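Local coordinates for alpha-1,2-mannosidase (Bacteroides thetaiotaomicron, PDB 2WW2), which hydrolyses alpha-mannosides as an inverting, calcium-dependent glycoside hydrolase of family GH92, at residues 155-169 / 181-195. Numbering follows the deposited sequence.
Sequences SITIEPEKRLVKGAT and ANYFMMEFSHPVIEY
F184 lays its ring flat against the backbone of G167, the residue paired with it across two antiparallel strands, and G167 CA stands 3.7 Å from the ring centroid in a CH-pi contact. With chi1 at 62°, F184 CG sits between its own backbone N and carbonyl carbon, which swings the ring across to the neighbouring strand, where a side chain at G167 would point. Strands 164-169 and 182-188 run at 168° to each other, with hydrogen-bonded pairs at V165–M186, G167–F184 and T169–N182. On that same face V165 CB packs on M186 CG at 3.7 Å, and V165 CG2 meets the edge of the F188 ring. The other face carries K166 and M185 side by side, and L164 CD2 resting on E187 CB.

Just before strand 164-169 begins, R163 forms a G1 bulge with L164 opposite E159, and its carbonyl oxygen accepts a hydrogen bond from F188 N. A bend at chi3 (-75°) directs the guanidinium to the same residue, and NH1 donates to F188 O at 2.7 Å, the oxygen lying somewhat out of the guanidinium plane. Cutting R163 back to an alanine is likely to cost F188 O the NH1 donor and to uncover the H190 carbonyl, against which R163 CD packs. Farther on, P160 lies over one face of the Y195 ring, its CG 3.9 Å from the centroid in a second CH-pi contact.

Within the family 92 N-terminal domain, strand 229-236 flanks 182-188 on its other edge, R232 forming a salt bridge with E187. F80 stacks on F184, while helix 240-250 covers Y183, M185 and E187.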
loop_
_atom_site.group_PDB
_atom_site.type_symbol
_atom_site.label_atom_id
_atom_site.label_comp_id
_atom_site.label_asym_id
_atom_site.label_seq_id
_atom_site.Cartn_x
_atom_site.Cartn_y
_atom_site.Cartn_z
ATOM N N SER A 155 4.567 -23.493 46.739
ATOM C CA SER A 155 4.093 -23.961 48.048
ATOM C C SER A 155 3.512 -22.786 48.809
ATOM O O SER A 155 3.950 -21.632 48.641
ATOM C CB SER A 155 5.242 -24.560 48.855
ATOM O OG SER A 155 6.251 -23.572 49.062
ATOM N N ILE A 156 2.523 -23.082 49.644
ATOM C CA ILE A 156 1.912 -22.087 50.501
ATOM C C ILE A 156 1.682 -22.687 51.879
ATOM O O ILE A 156 1.274 -23.844 51.997
ATOM C CB ILE A 156 0.525 -21.648 49.961
ATOM C CG1 ILE A 156 0.629 -21.150 48.516
ATOM C CG2 ILE A 156 -0.075 -20.541 50.844
ATOM C CD1 ILE A 156 -0.749 -20.854 47.884
ATOM N N THR A 157 1.946 -21.894 52.917
ATOM C CA THR A 157 1.628 -22.282 54.283
ATOM C C THR A 157 0.788 -21.186 54.932
ATOM O O THR A 157 1.098 -20.006 54.818
ATOM C CB THR A 157 2.904 -22.547 55.111
ATOM O OG1 THR A 157 3.650 -23.611 54.506
ATOM C CG2 THR A 157 2.553 -22.939 56.543
ATOM N N ILE A 158 -0.289 -21.581 55.594
ATOM C CA ILE A 158 -1.161 -20.626 56.268
ATOM C C ILE A 158 -0.969 -20.784 57.758
ATOM O O ILE A 158 -0.865 -21.897 58.252
ATOM C CB ILE A 158 -2.652 -20.922 55.979
ATOM C CG1 ILE A 158 -2.907 -21.077 54.480
ATOM C CG2 ILE A 158 -3.565 -19.828 56.616
ATOM C CD1 ILE A 158 -4.336 -21.483 54.145
ATOM N N GLU A 159 -0.922 -19.667 58.477
ATOM C CA GLU A 159 -0.907 -19.692 59.931
ATOM C C GLU A 159 -2.072 -18.835 60.393
ATOM O O GLU A 159 -1.902 -17.672 60.736
ATOM C CB GLU A 159 0.424 -19.163 60.465
ATOM C CG GLU A 159 1.614 -20.001 59.996
ATOM C CD GLU A 159 2.931 -19.505 60.551
ATOM O OE1 GLU A 159 3.608 -18.700 59.881
ATOM O OE2 GLU A 159 3.288 -19.912 61.675
ATOM N N PRO A 160 -3.277 -19.420 60.372
ATOM C CA PRO A 160 -4.505 -18.649 60.559
ATOM C C PRO A 160 -4.493 -17.883 61.873
ATOM O O PRO A 160 -4.914 -16.716 61.916
ATOM C CB PRO A 160 -5.619 -19.716 60.557
ATOM C CG PRO A 160 -4.928 -21.045 60.724
ATOM C CD PRO A 160 -3.517 -20.870 60.228
ATOM N N GLU A 161 -4.000 -18.515 62.935
ATOM C CA GLU A 161 -3.980 -17.858 64.244
ATOM C C GLU A 161 -3.070 -16.620 64.255
ATOM O O GLU A 161 -3.324 -15.671 64.989
ATOM C CB GLU A 161 -3.642 -18.855 65.387
ATOM C CG GLU A 161 -2.168 -19.288 65.491
ATOM C CD GLU A 161 -1.673 -20.160 64.320
ATOM O OE1 GLU A 161 -2.467 -20.520 63.425
ATOM O OE2 GLU A 161 -0.468 -20.495 64.311
ATOM N N LYS A 162 -2.039 -16.608 63.414
ATOM C CA LYS A 162 -1.186 -15.426 63.288
ATOM C C LYS A 162 -1.626 -14.513 62.131
ATOM O O LYS A 162 -1.023 -13.463 61.888
ATOM C CB LYS A 162 0.274 -15.829 63.074
ATOM C CG LYS A 162 0.866 -16.699 64.168
ATOM C CD LYS A 162 2.366 -16.499 64.235
ATOM C CE LYS A 162 3.020 -17.604 65.042
ATOM N NZ LYS A 162 3.056 -18.835 64.205
ATOM N N ARG A 163 -2.668 -14.916 61.413
ATOM C CA ARG A 163 -3.147 -14.126 60.275
ATOM C C ARG A 163 -2.060 -13.972 59.213
ATOM O O ARG A 163 -2.015 -12.951 58.523
ATOM C CB ARG A 163 -3.620 -12.747 60.739
ATOM C CG ARG A 163 -4.818 -12.792 61.708
ATOM C CD ARG A 163 -5.109 -11.402 62.263
ATOM N NE ARG A 163 -4.118 -11.037 63.267
ATOM C CZ ARG A 163 -3.300 -9.985 63.202
ATOM N NH1 ARG A 163 -3.350 -9.134 62.173
ATOM N NH2 ARG A 163 -2.444 -9.768 64.202
ATOM N N LEU A 164 -1.194 -14.985 59.088
ATOM C CA LEU A 164 -0.082 -14.934 58.149
ATOM C C LEU A 164 -0.220 -15.969 57.050
ATOM O O LEU A 164 -0.726 -17.070 57.289
ATOM C CB LEU A 164 1.260 -15.202 58.862
ATOM C CG LEU A 164 1.777 -14.174 59.868
ATOM C CD1 LEU A 164 3.124 -14.632 60.485
ATOM C CD2 LEU A 164 1.901 -12.797 59.207
ATOM N N VAL A 165 0.254 -15.628 55.854
ATOM C CA VAL A 165 0.440 -16.627 54.799
ATOM C C VAL A 165 1.848 -16.478 54.253
ATOM O O VAL A 165 2.294 -15.368 54.002
ATOM C CB VAL A 165 -0.582 -16.477 53.646
ATOM C CG1 VAL A 165 -0.173 -17.344 52.449
ATOM C CG2 VAL A 165 -1.985 -16.868 54.117
ATOM N N LYS A 166 2.561 -17.584 54.086
ATOM C CA LYS A 166 3.889 -17.527 53.489
ATOM C C LYS A 166 3.930 -18.519 52.340
ATOM O O LYS A 166 3.110 -19.434 52.289
ATOM C CB LYS A 166 4.954 -17.883 54.532
ATOM C CG LYS A 166 4.983 -16.894 55.707
ATOM C CD LYS A 166 6.055 -17.252 56.742
ATOM C CE LYS A 166 6.025 -16.246 57.888
ATOM N NZ LYS A 166 6.841 -16.713 59.039
ATOM N N GLY A 167 4.880 -18.367 51.420
ATOM C CA GLY A 167 4.958 -19.330 50.323
ATOM C C GLY A 167 6.167 -19.132 49.440
ATOM O O GLY A 167 6.988 -18.225 49.666
ATOM N N ALA A 168 6.287 -19.981 48.432
ATOM C CA ALA A 168 7.361 -19.819 47.477
ATOM C C ALA A 168 6.780 -20.004 46.100
ATOM O O ALA A 168 5.984 -20.923 45.872
ATOM C CB ALA A 168 8.473 -20.835 47.733
ATOM N N THR A 169 7.143 -19.114 45.183
ATOM C CA THR A 169 6.736 -19.277 43.799
ATOM C C THR A 169 7.990 -19.484 42.972
ATOM O O THR A 169 8.989 -18.794 43.169
ATOM C CB THR A 169 5.928 -18.058 43.297
ATOM O OG1 THR A 169 5.766 -18.164 41.880
ATOM C CG2 THR A 169 6.635 -16.726 43.647
ATOM N N ALA A 181 13.766 -19.167 43.439
ATOM C CA ALA A 181 12.430 -19.007 44.037
ATOM C C ALA A 181 12.233 -17.573 44.471
ATOM O O ALA A 181 13.205 -16.889 44.805
ATOM C CB ALA A 181 12.250 -19.907 45.256
ATOM N N ASN A 182 10.970 -17.134 44.480
ATOM C CA ASN A 182 10.600 -15.917 45.164
ATOM C C ASN A 182 9.838 -16.308 46.445
ATOM O O ASN A 182 8.855 -17.056 46.389
ATOM C CB ASN A 182 9.779 -14.997 44.233
ATOM C CG ASN A 182 9.369 -13.707 44.903
ATOM O OD1 ASN A 182 10.138 -12.722 44.964
ATOM N ND2 ASN A 182 8.150 -13.687 45.400
ATOM N N TYR A 183 10.344 -15.855 47.594
ATOM C CA TYR A 183 9.778 -16.224 48.896
ATOM C C TYR A 183 8.901 -15.076 49.344
ATOM O O TYR A 183 9.378 -13.945 49.460
ATOM C CB TYR A 183 10.913 -16.445 49.899
ATOM C CG TYR A 183 11.916 -17.472 49.424
ATOM C CD1 TYR A 183 11.670 -18.833 49.579
ATOM C CD2 TYR A 183 13.087 -17.088 48.775
ATOM C CE1 TYR A 183 12.591 -19.797 49.131
ATOM C CE2 TYR A 183 14.016 -18.046 48.324
ATOM C CZ TYR A 183 13.751 -19.387 48.507
ATOM O OH TYR A 183 14.639 -20.328 48.054
ATOM N N PHE A 184 7.619 -15.340 49.575
ATOM C CA PHE A 184 6.706 -14.249 49.898
ATOM C C PHE A 184 6.033 -14.440 51.259
ATOM O O PHE A 184 5.994 -15.548 51.807
ATOM C CB PHE A 184 5.669 -14.049 48.784
ATOM C CG PHE A 184 4.766 -15.243 48.557
ATOM C CD1 PHE A 184 3.631 -15.439 49.347
ATOM C CD2 PHE A 184 5.032 -16.148 47.541
ATOM C CE1 PHE A 184 2.789 -16.535 49.127
ATOM C CE2 PHE A 184 4.203 -17.256 47.312
ATOM C CZ PHE A 184 3.080 -17.453 48.101
ATOM N N MET A 185 5.541 -13.338 51.824
ATOM C CA MET A 185 4.759 -13.418 53.052
ATOM C C MET A 185 3.749 -12.301 53.065
ATOM O O MET A 185 3.959 -11.233 52.463
ATOM C CB MET A 185 5.625 -13.367 54.325
ATOM C CG MET A 185 6.250 -12.026 54.653
ATOM S SD MET A 185 6.829 -11.890 56.380
ATOM C CE MET A 185 5.323 -11.636 57.298
ATOM N N MET A 186 2.648 -12.553 53.754
ATOM C CA MET A 186 1.614 -11.543 53.865
ATOM C C MET A 186 0.881 -11.652 55.192
ATOM O O MET A 186 0.867 -12.704 55.839
ATOM C CB MET A 186 0.640 -11.646 52.697
ATOM C CG MET A 186 -0.172 -12.893 52.681
ATOM S SD MET A 186 -1.157 -13.014 51.173
ATOM C CE MET A 186 0.104 -13.598 50.048
ATOM N N GLU A 187 0.286 -10.549 55.601
ATOM C CA GLU A 187 -0.382 -10.506 56.876
ATOM C C GLU A 187 -1.736 -9.869 56.648
ATOM O O GLU A 187 -1.843 -8.969 55.822
ATOM C CB GLU A 187 0.446 -9.658 57.836
ATOM C CG GLU A 187 -0.177 -9.517 59.218
ATOM C CD GLU A 187 0.531 -8.477 60.057
ATOM O OE1 GLU A 187 0.696 -7.330 59.597
ATOM O OE2 GLU A 187 0.931 -8.810 61.176
ATOM N N PHE A 188 -2.763 -10.359 57.349
ATOM C CA PHE A 188 -4.119 -9.830 57.224
ATOM C C PHE A 188 -4.496 -9.144 58.535
ATOM O O PHE A 188 -4.119 -9.601 59.630
ATOM C CB PHE A 188 -5.110 -10.957 56.883
ATOM C CG PHE A 188 -4.807 -11.648 55.566
ATOM C CD1 PHE A 188 -5.445 -11.256 54.401
ATOM C CD2 PHE A 188 -3.851 -12.644 55.491
ATOM C CE1 PHE A 188 -5.155 -11.869 53.180
ATOM C CE2 PHE A 188 -3.551 -13.264 54.272
ATOM C CZ PHE A 188 -4.208 -12.880 53.121
ATOM N N SER A 189 -5.251 -8.059 58.435
ATOM C CA SER A 189 -5.570 -7.270 59.611
ATOM C C SER A 189 -6.645 -7.910 60.489
ATOM O O SER A 189 -6.747 -7.601 61.675
ATOM C CB SER A 189 -6.021 -5.867 59.181
ATOM O OG SER A 189 -7.162 -5.952 58.338
ATOM N N HIS A 190 -7.453 -8.790 59.912
ATOM C CA HIS A 190 -8.617 -9.324 60.616
ATOM C C HIS A 190 -8.502 -10.837 60.776
ATOM O O HIS A 190 -7.780 -11.486 60.018
ATOM C CB HIS A 190 -9.892 -8.956 59.852
ATOM C CG HIS A 190 -10.333 -7.541 60.068
ATOM N ND1 HIS A 190 -9.717 -6.466 59.461
ATOM C CD2 HIS A 190 -11.338 -7.026 60.819
ATOM C CE1 HIS A 190 -10.313 -5.348 59.842
ATOM N NE2 HIS A 190 -11.304 -5.662 60.662
ATOM N N PRO A 191 -9.206 -11.401 61.773
ATOM C CA PRO A 191 -9.161 -12.838 62.036
ATOM C C PRO A 191 -9.557 -13.673 60.830
ATOM O O PRO A 191 -10.530 -13.350 60.128
ATOM C CB PRO A 191 -10.221 -13.034 63.120
ATOM C CG PRO A 191 -10.309 -11.697 63.811
ATOM C CD PRO A 191 -10.032 -10.673 62.761
ATOM N N VAL A 192 -8.813 -14.751 60.627
ATOM C CA VAL A 192 -9.077 -15.707 59.575
ATOM C C VAL A 192 -10.045 -16.752 60.119
ATOM O O VAL A 192 -9.661 -17.597 60.918
ATOM C CB VAL A 192 -7.769 -16.383 59.131
ATOM C CG1 VAL A 192 -8.043 -17.475 58.092
ATOM C CG2 VAL A 192 -6.788 -15.338 58.583
ATOM N N ILE A 193 -11.297 -16.692 59.689
ATOM C CA ILE A 193 -12.353 -17.550 60.226
ATOM C C ILE A 193 -12.304 -18.962 59.657
ATOM O O ILE A 193 -12.466 -19.936 60.401
ATOM C CB ILE A 193 -13.739 -16.955 59.934
ATOM C CG1 ILE A 193 -13.785 -15.504 60.406
ATOM C CG2 ILE A 193 -14.841 -17.778 60.607
ATOM C CD1 ILE A 193 -13.314 -15.299 61.826
ATOM N N GLU A 194 -12.106 -19.072 58.340
ATOM C CA GLU A 194 -11.940 -20.376 57.682
ATOM C C GLU A 194 -10.814 -20.257 56.643
ATOM O O GLU A 194 -10.433 -19.153 56.262
ATOM C CB GLU A 194 -13.255 -20.857 57.033
ATOM C CG GLU A 194 -14.395 -21.008 58.053
ATOM C CD GLU A 194 -15.759 -21.290 57.428
ATOM O OE1 GLU A 194 -15.815 -21.830 56.308
ATOM O OE2 GLU A 194 -16.784 -20.965 58.066
ATOM N N TYR A 195 -10.263 -21.388 56.211
ATOM C CA TYR A 195 -9.097 -21.358 55.341
ATOM C C TYR A 195 -8.949 -22.734 54.709
ATOM O O TYR A 195 -9.559 -23.714 55.154
ATOM C CB TYR A 195 -7.845 -21.015 56.155
ATOM C CG TYR A 195 -7.884 -21.715 57.506
ATOM C CD1 TYR A 195 -7.396 -23.004 57.652
ATOM C CD2 TYR A 195 -8.472 -21.098 58.612
ATOM C CE1 TYR A 195 -7.466 -23.661 58.881
ATOM C CE2 TYR A 195 -8.557 -21.742 59.840
ATOM C CZ TYR A 195 -8.047 -23.022 59.967
ATOM O OH TYR A 195 -8.128 -23.672 61.179
HETATM O O HOH W 1 -7.077 -15.526 62.839
HETATM O O HOH W 2 0.858 -11.370 62.419
#